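Side-chain contacts in VP2 (Human bocavirus 3, PDB 5US7), which self-assembles, in sixty copies, into the T=1 icosahedral shell of a parvovirus capsid: residues T75-P80 with T196-A201; K137-N142 with V146-D151; N168-W173 with P442-I447; Y352-Y357 with D406-T411. All coordinates share one frame; numbering follows the deposited sequence.

Contact 1: residues T75-P80 with T196-A201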
# COMPACT_ATOMS: atom_id res chain seq x y z
N THR A 75 -74.23 -83.56 -25.75
CA THR A 75 -73.42 -84.49 -26.54
C THR A 75 -74.32 -85.46 -27.29
O THR A 75 -75.02 -86.26 -26.67
CB THR A 75 -72.47 -85.26 -25.64
OG1 THR A 75 -73.22 -86.17 -24.83
CG2 THR A 75 -71.76 -84.31 -24.72
N GLU A 76 -74.23 -85.47 -28.63
CA GLU A 76 -75.30 -86.02 -29.46
C GLU A 76 -75.26 -87.54 -29.60
O GLU A 76 -76.31 -88.19 -29.51
CB GLU A 76 -75.27 -85.40 -30.85
CG GLU A 76 -75.61 -83.94 -30.85
CD GLU A 76 -74.42 -83.09 -30.52
OE1 GLU A 76 -73.32 -83.65 -30.31
OE2 GLU A 76 -74.59 -81.87 -30.45
N SER A 77 -74.08 -88.11 -29.83
CA SER A 77 -74.00 -89.47 -30.39
C SER A 77 -74.71 -89.49 -31.73
O SER A 77 -75.84 -89.97 -31.83
CB SER A 77 -74.57 -90.52 -29.43
OG SER A 77 -73.79 -90.61 -28.26
N ILE A 78 -74.06 -88.94 -32.76
CA ILE A 78 -74.71 -88.58 -34.02
C ILE A 78 -75.09 -89.83 -34.81
O ILE A 78 -76.27 -90.15 -34.95
CB ILE A 78 -73.78 -87.70 -34.86
CG1 ILE A 78 -73.44 -86.41 -34.13
CG2 ILE A 78 -74.40 -87.39 -36.21
CD1 ILE A 78 -72.34 -85.62 -34.79
N ILE A 79 -74.08 -90.50 -35.35
CA ILE A 79 -74.19 -91.67 -36.22
C ILE A 79 -74.81 -91.26 -37.55
O ILE A 79 -75.73 -90.43 -37.59
CB ILE A 79 -74.99 -92.79 -35.53
CG1 ILE A 79 -74.22 -93.34 -34.33
CG2 ILE A 79 -75.31 -93.92 -36.49
CD1 ILE A 79 -74.66 -92.78 -33.01
N PRO A 80 -74.35 -91.83 -38.67
CA PRO A 80 -75.01 -91.58 -39.96
C PRO A 80 -76.31 -92.32 -40.16
O PRO A 80 -77.05 -91.98 -41.09
CB PRO A 80 -73.97 -92.06 -40.98
CG PRO A 80 -73.18 -93.07 -40.24
CD PRO A 80 -73.09 -92.55 -38.84
N THR A 196 -64.27 -87.89 -28.09
CA THR A 196 -63.61 -89.19 -28.19
C THR A 196 -64.24 -89.95 -29.35
O THR A 196 -65.19 -89.48 -29.98
CB THR A 196 -63.74 -89.99 -26.90
OG1 THR A 196 -62.90 -91.14 -26.97
CG2 THR A 196 -65.17 -90.44 -26.73
N ILE A 197 -63.73 -91.14 -29.60
CA ILE A 197 -64.33 -92.03 -30.59
C ILE A 197 -65.57 -92.65 -29.98
O ILE A 197 -65.59 -93.01 -28.81
CB ILE A 197 -63.32 -93.10 -31.04
CG1 ILE A 197 -62.09 -92.45 -31.65
CG2 ILE A 197 -63.93 -93.98 -32.10
CD1 ILE A 197 -60.93 -92.36 -30.72
N HIS A 198 -66.64 -92.75 -30.77
CA HIS A 198 -67.87 -93.32 -30.25
C HIS A 198 -67.74 -94.83 -30.08
O HIS A 198 -68.11 -95.38 -29.04
CB HIS A 198 -69.05 -92.97 -31.14
CG HIS A 198 -70.36 -93.41 -30.60
ND1 HIS A 198 -70.86 -94.68 -30.79
CD2 HIS A 198 -71.28 -92.76 -29.85
CE1 HIS A 198 -72.03 -94.79 -30.20
NE2 HIS A 198 -72.31 -93.64 -29.61
N GLU A 199 -67.21 -95.51 -31.09
CA GLU A 199 -66.60 -96.81 -30.86
C GLU A 199 -65.45 -96.61 -29.89
O GLU A 199 -64.97 -95.50 -29.72
CB GLU A 199 -66.09 -97.38 -32.18
CG GLU A 199 -67.19 -97.76 -33.14
CD GLU A 199 -67.99 -98.92 -32.62
OE1 GLU A 199 -67.35 -99.84 -32.10
OE2 GLU A 199 -69.23 -98.90 -32.72
N LEU A 200 -65.03 -97.68 -29.22
CA LEU A 200 -64.03 -97.48 -28.18
C LEU A 200 -64.60 -96.55 -27.12
O LEU A 200 -64.33 -95.35 -27.17
CB LEU A 200 -62.72 -96.90 -28.72
CG LEU A 200 -61.62 -97.73 -29.37
CD1 LEU A 200 -62.07 -98.28 -30.69
CD2 LEU A 200 -60.41 -96.84 -29.56
N ALA A 201 -65.35 -97.10 -26.16
CA ALA A 201 -66.37 -96.44 -25.34
C ALA A 201 -67.71 -96.30 -26.05
O ALA A 201 -68.33 -95.24 -25.99
CB ALA A 201 -65.92 -95.05 -24.89

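Contact 2: residues K137-N142 with V146-D151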
# COMPACT_ATOMS: atom_id res chain seq x y z
N LYS A 137 -80.68 -57.47 -31.86
CA LYS A 137 -82.12 -57.24 -31.92
C LYS A 137 -82.91 -58.43 -31.42
O LYS A 137 -82.49 -59.58 -31.55
CB LYS A 137 -82.53 -56.92 -33.35
CG LYS A 137 -82.00 -55.60 -33.83
CD LYS A 137 -82.50 -55.25 -35.19
CE LYS A 137 -82.08 -53.85 -35.54
NZ LYS A 137 -80.62 -53.78 -35.80
N GLN A 138 -84.07 -58.14 -30.83
CA GLN A 138 -84.96 -59.16 -30.30
C GLN A 138 -85.95 -59.63 -31.35
O GLN A 138 -86.56 -58.81 -32.04
CB GLN A 138 -85.72 -58.61 -29.10
CG GLN A 138 -86.66 -59.60 -28.46
CD GLN A 138 -87.37 -59.03 -27.26
OE1 GLN A 138 -87.09 -57.91 -26.83
NE2 GLN A 138 -88.31 -59.78 -26.72
N ILE A 139 -86.11 -60.94 -31.48
CA ILE A 139 -87.11 -61.51 -32.36
C ILE A 139 -88.41 -61.64 -31.58
O ILE A 139 -88.42 -62.12 -30.44
CB ILE A 139 -86.67 -62.88 -32.89
CG1 ILE A 139 -85.41 -62.76 -33.73
CG2 ILE A 139 -87.78 -63.52 -33.70
CD1 ILE A 139 -84.18 -63.20 -33.01
N LEU A 140 -89.51 -61.23 -32.19
CA LEU A 140 -90.82 -61.29 -31.56
C LEU A 140 -91.73 -62.17 -32.40
O LEU A 140 -92.12 -61.78 -33.51
CB LEU A 140 -91.42 -59.91 -31.40
CG LEU A 140 -90.68 -58.94 -30.50
CD1 LEU A 140 -91.40 -57.64 -30.56
CD2 LEU A 140 -90.66 -59.48 -29.09
N SER A 141 -92.08 -63.33 -31.89
CA SER A 141 -93.03 -64.21 -32.56
C SER A 141 -94.34 -64.17 -31.79
O SER A 141 -94.46 -64.76 -30.71
CB SER A 141 -92.48 -65.63 -32.66
OG SER A 141 -91.33 -65.68 -33.48
N ASN A 142 -95.31 -63.47 -32.36
CA ASN A 142 -96.71 -63.51 -31.96
C ASN A 142 -97.48 -64.55 -32.75
O ASN A 142 -98.71 -64.56 -32.72
CB ASN A 142 -97.35 -62.13 -32.14
CG ASN A 142 -97.28 -61.65 -33.58
OD1 ASN A 142 -96.53 -62.19 -34.39
ND2 ASN A 142 -98.07 -60.64 -33.90
N VAL A 146 -93.23 -61.47 -37.09
CA VAL A 146 -91.84 -61.49 -36.60
C VAL A 146 -91.23 -60.09 -36.48
O VAL A 146 -90.45 -59.66 -37.34
CB VAL A 146 -90.99 -62.46 -37.44
CG1 VAL A 146 -90.87 -62.06 -38.91
CG2 VAL A 146 -89.64 -62.68 -36.79
N THR A 147 -91.61 -59.36 -35.43
CA THR A 147 -91.42 -57.91 -35.38
C THR A 147 -89.97 -57.46 -35.56
O THR A 147 -89.70 -56.52 -36.31
CB THR A 147 -91.98 -57.37 -34.06
OG1 THR A 147 -93.37 -57.68 -33.97
CG2 THR A 147 -91.79 -55.87 -33.97
N TYR A 148 -89.02 -58.10 -34.86
CA TYR A 148 -87.61 -57.70 -34.90
C TYR A 148 -87.36 -56.31 -34.31
O TYR A 148 -86.72 -55.47 -34.93
CB TYR A 148 -87.05 -57.75 -36.32
CG TYR A 148 -86.93 -59.12 -36.92
CD1 TYR A 148 -86.34 -60.15 -36.23
CD2 TYR A 148 -87.44 -59.38 -38.18
CE1 TYR A 148 -86.24 -61.40 -36.78
CE2 TYR A 148 -87.35 -60.62 -38.73
CZ TYR A 148 -86.75 -61.63 -38.03
OH TYR A 148 -86.66 -62.88 -38.58
N ASN A 149 -87.86 -56.07 -33.10
CA ASN A 149 -87.51 -54.81 -32.47
C ASN A 149 -86.09 -54.86 -31.89
O ASN A 149 -85.50 -55.93 -31.72
CB ASN A 149 -88.51 -54.40 -31.38
CG ASN A 149 -88.53 -55.34 -30.19
OD1 ASN A 149 -87.54 -55.99 -29.86
ND2 ASN A 149 -89.65 -55.36 -29.50
N ASN A 150 -85.55 -53.68 -31.62
CA ASN A 150 -84.20 -53.55 -31.08
C ASN A 150 -84.18 -53.84 -29.58
O ASN A 150 -85.17 -53.66 -28.88
CB ASN A 150 -83.68 -52.14 -31.35
CG ASN A 150 -82.22 -51.98 -31.01
OD1 ASN A 150 -81.65 -52.77 -30.27
ND2 ASN A 150 -81.61 -50.94 -31.56
N ASP A 151 -83.02 -54.30 -29.10
CA ASP A 151 -82.78 -54.52 -27.68
C ASP A 151 -81.43 -53.92 -27.32
O ASP A 151 -80.39 -54.42 -27.76
CB ASP A 151 -82.82 -56.01 -27.34
CG ASP A 151 -82.69 -56.28 -25.86
OD1 ASP A 151 -82.62 -55.31 -25.07
OD2 ASP A 151 -82.66 -57.47 -25.47

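Contact 3: residues N168-W173 with P442-I447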
# COMPACT_ATOMS: atom_id res chain seq x y z
N ASN A 168 -59.90 -77.21 -31.62
CA ASN A 168 -59.57 -76.14 -32.55
C ASN A 168 -60.74 -75.66 -33.40
O ASN A 168 -60.66 -74.56 -33.95
CB ASN A 168 -58.44 -76.58 -33.47
CG ASN A 168 -58.82 -77.76 -34.32
OD1 ASN A 168 -59.82 -78.43 -34.06
ND2 ASN A 168 -58.04 -78.02 -35.35
N ALA A 169 -61.80 -76.45 -33.52
CA ALA A 169 -62.89 -76.15 -34.47
C ALA A 169 -62.25 -76.06 -35.86
O ALA A 169 -61.39 -76.90 -36.18
CB ALA A 169 -63.64 -74.91 -34.06
N THR A 170 -62.63 -75.08 -36.68
CA THR A 170 -61.94 -74.77 -37.92
C THR A 170 -61.79 -76.04 -38.76
O THR A 170 -62.79 -76.60 -39.21
CB THR A 170 -60.59 -74.11 -37.62
OG1 THR A 170 -60.82 -72.99 -36.76
CG2 THR A 170 -59.95 -73.57 -38.90
N HIS A 171 -60.56 -76.49 -38.96
CA HIS A 171 -60.16 -77.58 -39.86
C HIS A 171 -60.30 -77.10 -41.30
O HIS A 171 -61.17 -76.28 -41.61
CB HIS A 171 -61.00 -78.83 -39.60
CG HIS A 171 -60.58 -80.02 -40.39
ND1 HIS A 171 -61.04 -80.27 -41.66
CD2 HIS A 171 -59.73 -81.03 -40.10
CE1 HIS A 171 -60.50 -81.39 -42.12
NE2 HIS A 171 -59.70 -81.87 -41.19
N PRO A 172 -59.46 -77.59 -42.20
CA PRO A 172 -59.47 -77.09 -43.57
C PRO A 172 -60.66 -77.60 -44.36
O PRO A 172 -61.33 -78.56 -43.99
CB PRO A 172 -58.16 -77.62 -44.15
CG PRO A 172 -57.30 -77.77 -42.98
CD PRO A 172 -58.19 -78.27 -41.90
N TRP A 173 -60.93 -76.90 -45.46
CA TRP A 173 -61.86 -77.29 -46.51
C TRP A 173 -63.32 -77.23 -46.12
O TRP A 173 -64.17 -77.57 -46.94
CB TRP A 173 -61.57 -78.69 -47.07
CG TRP A 173 -60.36 -78.70 -47.86
CD1 TRP A 173 -59.13 -79.14 -47.49
CD2 TRP A 173 -60.21 -78.16 -49.17
NE1 TRP A 173 -58.24 -78.96 -48.51
CE2 TRP A 173 -58.88 -78.35 -49.55
CE3 TRP A 173 -61.09 -77.55 -50.06
CZ2 TRP A 173 -58.40 -77.95 -50.78
CZ3 TRP A 173 -60.61 -77.16 -51.28
CH2 TRP A 173 -59.29 -77.36 -51.63
N PRO A 442 -53.91 -68.75 -36.25
CA PRO A 442 -54.71 -67.71 -35.61
C PRO A 442 -55.76 -68.34 -34.72
O PRO A 442 -56.50 -69.23 -35.14
CB PRO A 442 -55.33 -66.97 -36.80
CG PRO A 442 -54.37 -67.17 -37.87
CD PRO A 442 -53.78 -68.53 -37.69
N GLY A 443 -55.82 -67.87 -33.48
CA GLY A 443 -56.78 -68.43 -32.54
C GLY A 443 -58.20 -68.20 -33.01
O GLY A 443 -58.54 -67.14 -33.52
N THR A 444 -59.03 -69.23 -32.86
CA THR A 444 -60.42 -69.11 -33.24
C THR A 444 -61.12 -68.11 -32.33
O THR A 444 -60.97 -68.16 -31.11
CB THR A 444 -61.11 -70.46 -33.15
OG1 THR A 444 -60.42 -71.40 -33.98
CG2 THR A 444 -62.53 -70.35 -33.63
N ILE A 445 -61.87 -67.19 -32.93
CA ILE A 445 -62.65 -66.22 -32.18
C ILE A 445 -64.06 -66.78 -32.03
O ILE A 445 -64.72 -67.09 -33.02
CB ILE A 445 -62.66 -64.86 -32.88
CG1 ILE A 445 -61.25 -64.29 -32.93
CG2 ILE A 445 -63.54 -63.91 -32.13
CD1 ILE A 445 -61.13 -63.09 -33.80
N PHE A 446 -64.51 -66.91 -30.79
CA PHE A 446 -65.81 -67.46 -30.48
C PHE A 446 -66.76 -66.36 -30.06
O PHE A 446 -66.35 -65.36 -29.48
CB PHE A 446 -65.71 -68.50 -29.37
CG PHE A 446 -64.91 -69.69 -29.74
CD1 PHE A 446 -65.48 -70.73 -30.42
CD2 PHE A 446 -63.58 -69.75 -29.42
CE1 PHE A 446 -64.74 -71.81 -30.76
CE2 PHE A 446 -62.84 -70.83 -29.76
CZ PHE A 446 -63.42 -71.87 -30.43
N ILE A 447 -68.03 -66.55 -30.38
CA ILE A 447 -69.03 -65.54 -30.09
C ILE A 447 -70.35 -66.25 -29.83
O ILE A 447 -70.66 -67.26 -30.46
CB ILE A 447 -69.13 -64.53 -31.25
CG1 ILE A 447 -70.13 -63.44 -30.93
CG2 ILE A 447 -69.49 -65.22 -32.54
CD1 ILE A 447 -70.06 -62.30 -31.89

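Contact 4: residues Y352-Y357 with D406-T411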
# COMPACT_ATOMS: atom_id res chain seq x y z
N TYR A 352 -57.80 -90.25 -56.44
CA TYR A 352 -56.67 -89.78 -55.64
C TYR A 352 -56.50 -88.27 -55.70
O TYR A 352 -55.68 -87.73 -54.95
CB TYR A 352 -55.39 -90.45 -56.11
CG TYR A 352 -55.39 -91.95 -55.99
CD1 TYR A 352 -54.99 -92.58 -54.83
CD2 TYR A 352 -55.79 -92.75 -57.05
CE1 TYR A 352 -55.00 -93.95 -54.72
CE2 TYR A 352 -55.80 -94.12 -56.95
CZ TYR A 352 -55.40 -94.71 -55.78
OH TYR A 352 -55.41 -96.08 -55.68
N LYS A 353 -57.24 -87.59 -56.56
CA LYS A 353 -57.13 -86.15 -56.72
C LYS A 353 -57.93 -85.42 -55.65
O LYS A 353 -58.89 -85.94 -55.09
CB LYS A 353 -57.61 -85.73 -58.10
CG LYS A 353 -56.78 -86.27 -59.24
CD LYS A 353 -57.27 -85.71 -60.56
CE LYS A 353 -56.40 -86.16 -61.71
NZ LYS A 353 -56.66 -87.58 -62.08
N VAL A 354 -57.52 -84.18 -55.37
CA VAL A 354 -58.31 -83.29 -54.53
C VAL A 354 -59.45 -82.72 -55.35
O VAL A 354 -59.25 -82.28 -56.49
CB VAL A 354 -57.42 -82.18 -53.94
CG1 VAL A 354 -58.27 -81.19 -53.18
CG2 VAL A 354 -56.37 -82.76 -53.04
N GLN A 355 -60.65 -82.73 -54.79
CA GLN A 355 -61.85 -82.37 -55.53
C GLN A 355 -62.83 -81.69 -54.59
O GLN A 355 -63.04 -82.19 -53.48
CB GLN A 355 -62.46 -83.63 -56.15
CG GLN A 355 -63.58 -83.41 -57.10
CD GLN A 355 -63.99 -84.71 -57.74
OE1 GLN A 355 -63.38 -85.75 -57.49
NE2 GLN A 355 -65.02 -84.67 -58.57
N TRP A 356 -63.42 -80.58 -55.01
CA TRP A 356 -64.35 -79.87 -54.14
C TRP A 356 -65.46 -79.27 -54.98
O TRP A 356 -65.35 -79.17 -56.20
CB TRP A 356 -63.64 -78.80 -53.32
CG TRP A 356 -63.07 -77.71 -54.12
CD1 TRP A 356 -63.64 -76.51 -54.40
CD2 TRP A 356 -61.80 -77.71 -54.79
NE1 TRP A 356 -62.81 -75.76 -55.18
CE2 TRP A 356 -61.68 -76.47 -55.43
CE3 TRP A 356 -60.77 -78.63 -54.89
CZ2 TRP A 356 -60.56 -76.14 -56.17
CZ3 TRP A 356 -59.66 -78.30 -55.62
CH2 TRP A 356 -59.56 -77.06 -56.26
N TYR A 357 -66.55 -78.87 -54.32
CA TYR A 357 -67.74 -78.43 -55.04
C TYR A 357 -67.87 -76.93 -55.26
O TYR A 357 -68.78 -76.53 -55.99
CB TYR A 357 -69.00 -78.93 -54.36
CG TYR A 357 -69.25 -80.36 -54.67
CD1 TYR A 357 -69.80 -80.72 -55.88
CD2 TYR A 357 -68.97 -81.36 -53.76
CE1 TYR A 357 -70.02 -82.02 -56.20
CE2 TYR A 357 -69.20 -82.66 -54.07
CZ TYR A 357 -69.74 -82.99 -55.29
OH TYR A 357 -69.98 -84.30 -55.61
N ASP A 406 -42.31 -80.70 -54.41
CA ASP A 406 -42.84 -79.44 -53.95
C ASP A 406 -44.28 -79.63 -53.53
O ASP A 406 -44.96 -80.57 -53.95
CB ASP A 406 -42.74 -78.35 -55.02
CG ASP A 406 -43.46 -78.72 -56.27
OD1 ASP A 406 -43.91 -79.87 -56.36
OD2 ASP A 406 -43.58 -77.86 -57.17
N ARG A 407 -44.75 -78.73 -52.67
CA ARG A 407 -46.05 -78.90 -52.05
C ARG A 407 -47.15 -78.75 -53.09
O ARG A 407 -46.94 -78.23 -54.18
CB ARG A 407 -46.22 -77.89 -50.93
CG ARG A 407 -45.09 -77.94 -49.93
CD ARG A 407 -45.35 -77.02 -48.78
NE ARG A 407 -46.44 -77.52 -47.96
CZ ARG A 407 -47.63 -76.95 -47.86
NH1 ARG A 407 -47.89 -75.84 -48.52
NH2 ARG A 407 -48.55 -77.50 -47.08
N TYR A 408 -48.33 -79.25 -52.73
CA TYR A 408 -49.47 -79.20 -53.63
C TYR A 408 -49.69 -77.78 -54.14
O TYR A 408 -49.69 -76.84 -53.33
CB TYR A 408 -50.72 -79.69 -52.90
CG TYR A 408 -51.96 -79.62 -53.72
CD1 TYR A 408 -52.24 -80.58 -54.66
CD2 TYR A 408 -52.86 -78.58 -53.56
CE1 TYR A 408 -53.38 -80.53 -55.42
CE2 TYR A 408 -54.00 -78.52 -54.31
CZ TYR A 408 -54.26 -79.49 -55.24
OH TYR A 408 -55.40 -79.43 -56.00
N PRO A 409 -49.85 -77.58 -55.44
CA PRO A 409 -50.06 -76.22 -55.95
C PRO A 409 -51.35 -75.64 -55.41
O PRO A 409 -52.43 -76.19 -55.60
CB PRO A 409 -50.12 -76.42 -57.46
CG PRO A 409 -50.60 -77.80 -57.63
CD PRO A 409 -49.97 -78.58 -56.52
N VAL A 410 -51.24 -74.48 -54.77
CA VAL A 410 -52.36 -73.89 -54.06
C VAL A 410 -53.27 -73.30 -55.12
O VAL A 410 -52.92 -73.26 -56.30
CB VAL A 410 -51.84 -72.86 -53.04
CG1 VAL A 410 -52.94 -72.19 -52.29
CG2 VAL A 410 -50.93 -73.53 -52.06
N THR A 411 -54.44 -72.83 -54.72
CA THR A 411 -55.32 -72.10 -55.61
C THR A 411 -56.06 -71.08 -54.76
O THR A 411 -55.89 -71.02 -53.54
CB THR A 411 -56.27 -73.05 -56.35
OG1 THR A 411 -56.93 -72.34 -57.40
CG2 THR A 411 -57.32 -73.58 -55.42

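Contact 1: residues T75-P80 with T196-A201
Ser-77 and His-198 sit where two irregular loops come closest, their CA atoms 7.2 Å apart. Neither 75-80 nor 196-201 has helix or strand structure here, and no backbone hydrogen bond runs between them; the two loops meet through side chains. In jelly-roll terms the first loop joins strand 54-65 to strand 96-98, and the second leaves strand 185-190 on the way to helix 210-215.

His-198 does most of the reaching. A trans first torsion (chi1 -174°) swings the imidazole away from its own main-chain nitrogen and across toward the other loop. Ser-77 meets the ring at its edge, in plane, beside the NE2 and CD2 corner: Ser-77 OG is 3.6 Å from His-198 NE2, and Ser-77 CB follows at 3.9 Å from the same nitrogen. Ile-79 arrives from a different direction. Its CD1 lies over one face of the imidazole, displaced toward the rim, and is 4.2 Å from His-198 NE2. The site lies at a subunit boundary, with Ile-507 of the second subunit packing on both Ser-77 and His-198.

Chemically this is a light van der Waals contact, burying 105 Å² in total. The serine hydroxyl and the imidazole nitrogen are neighbours, yet no hydrogen bond passes between the two segments.

Contact 2: residues K137-N142 with V146-D151
Ile-139 and Tyr-148 run alongside one another with a common direction, Ile-139 CG1 at the edge of the phenol ring, 3.4 Å from Tyr-148 CE1. Val-146 joins them on this side of the hairpin. Its CG1 takes the place between the backbone N and the carbonyl carbon (chi1 63°), which leaves CG2 trans to that nitrogen; from there CG2 both meets Ile-139 CG2 at 3.7 Å and sits over one face of the Tyr-148 ring, toward the rim. Ile-139 thus takes the edge of the ring and Val-146 a face.

A different group forms around Leu-140. Its side chain runs at about a right angle to that of Asn-149, the methyl CD1 beside the amide, and it crosses Thr-147 at a slant, Leu-140 CD1 lying 3.6 Å from Thr-147 CB. Gln-138 and Asn-149 are neighbours along their length, yet their amide planes are turned 75° apart and they do not pair.

Two backbone bonds close the antiparallel hairpin: Gln-138 N to Asn-149 O at 2.8 Å, and Thr-147 N to Leu-140 O at 3.1 Å. This turn follows strand 119-138 and corresponds to the DE hairpin, which in parvoviruses lines the fivefold channel. Lys-137 packs on Asp-151 of the fourth subunit, while Asp-151 packs on Lys-137 of the second, consistent with neighbouring hairpins repeating round the fivefold axis.

The chemistry is therefore mixed: two N-H...O bonds, two CA-H...O contacts (Tyr-148 CA to Gln-138 O, Val-146 CA to Leu-140 O) and an apolar cluster of Ile-139, Val-146 and Tyr-148.

Contact 3: residues N168-W173 with P442-I447
The backbone carbonyl of Asn-168 receives two hydroxyls from opposite sides of its plane: Thr-444 OG1 from across the contact and Thr-170 OG1 from its own loop. Both donate to Asn-168 O, each at 3.2 Å. Each is tilted modestly from the carbonyl plane, Thr-444 OG1 by 23° and Thr-170 OG1 by 28°. Two bonds on one oxygen probably help to fix the orientation of this peptide.

Another flat group is the ring of Phe-446. Thr-444 CG2 lies over one face of it, toward the rim, and Tyr-191 meets the phenyl edge-to-face. Thr-444 thus turns its two branches to different work: OG1 stands opposite the carbonyl carbon (chi1 -57°) and faces the 168-173 loop, while the methyl goes to the aromatic ring. Further along that loop, Pro-172 CD lies over one face of the His-171 imidazole.

Thr-444 leads into strand 445-449, the H strand of the parvovirus jelly roll. It runs between strands 96-98 and 156-160 in the CHEF sheet, and the loop 168-173 belongs to the long EF connection that leaves strand 156-160. The contact ties that loop back to the start of the strand beside which its own connection began.

The threonine side chains pass one another pointing opposite ways, Thr-170 OG1 and Thr-444 OG1 being 3.2 Å apart. Another copy of the protein also packs here, with Met-259 of the third subunit against Asn-168 and His-171. Thr-170 also touches Asn-99, just after strand 96-98.

Contact 4: residues Y352-Y357 with D406-T411
Tyr-408 extends its phenol to the other segment because a chi1 of 177° stretches the side chain straight out from its main-chain nitrogen. The hydroxyl end meets two side chains of 352-357. Tyr-408 OH lies 4.0 Å from Val-354 CB, and it also sits at the edge of the Trp-356 indole, near the ring plane, 4.4 Å from Trp-356 CZ3. The hydroxyl itself is hydrogen-bonded to Ser-371 OG, which fixes the polar tip.

Trp-356 takes the less roomy rotamer, with CG between the backbone N and the carbonyl carbon (chi1 65°), and this swings the indole toward 406-411. Thr-411 answers from the opposite direction: its methyl CG2 comes 4.2 Å from Trp-356 CZ2, while its OG1 turns to the carbonyl oxygen of Cys-528. Both hydroxyls are therefore satisfied by other partners. No hydrogen bond joins the segments; they meet by van der Waals packing, in part against the Tyr-408 oxygen.

All four touching residues are buried. Both segments are loops in the long GH connection of the jelly roll, between strands 236-248 and 445-449: the first follows helix 331-334 and precedes strand 381-382, the second links strand 404-405 to strand 417-419.

From the N terminus, the BC loop passes through 75-80, and contact 1 closes when the chain returns at 196-201. Contact 2, the short hairpin 137-142 with 146-151, is nested inside that loop. Contact 3 opens at 168-173, before contact 1 has closed, so the two cross; it closes only at 442-447 and encloses contact 4, whose ends both lie in the GH connection. Contacts 3 and 4 touch where Trp-173 packs on Trp-356 and Val-354, joining EF and GH loops. Contacts 2 and 3 reach the same sheet, their centres about 30 Å apart. Contacts 1, 3 and 4 all meet the third subunit.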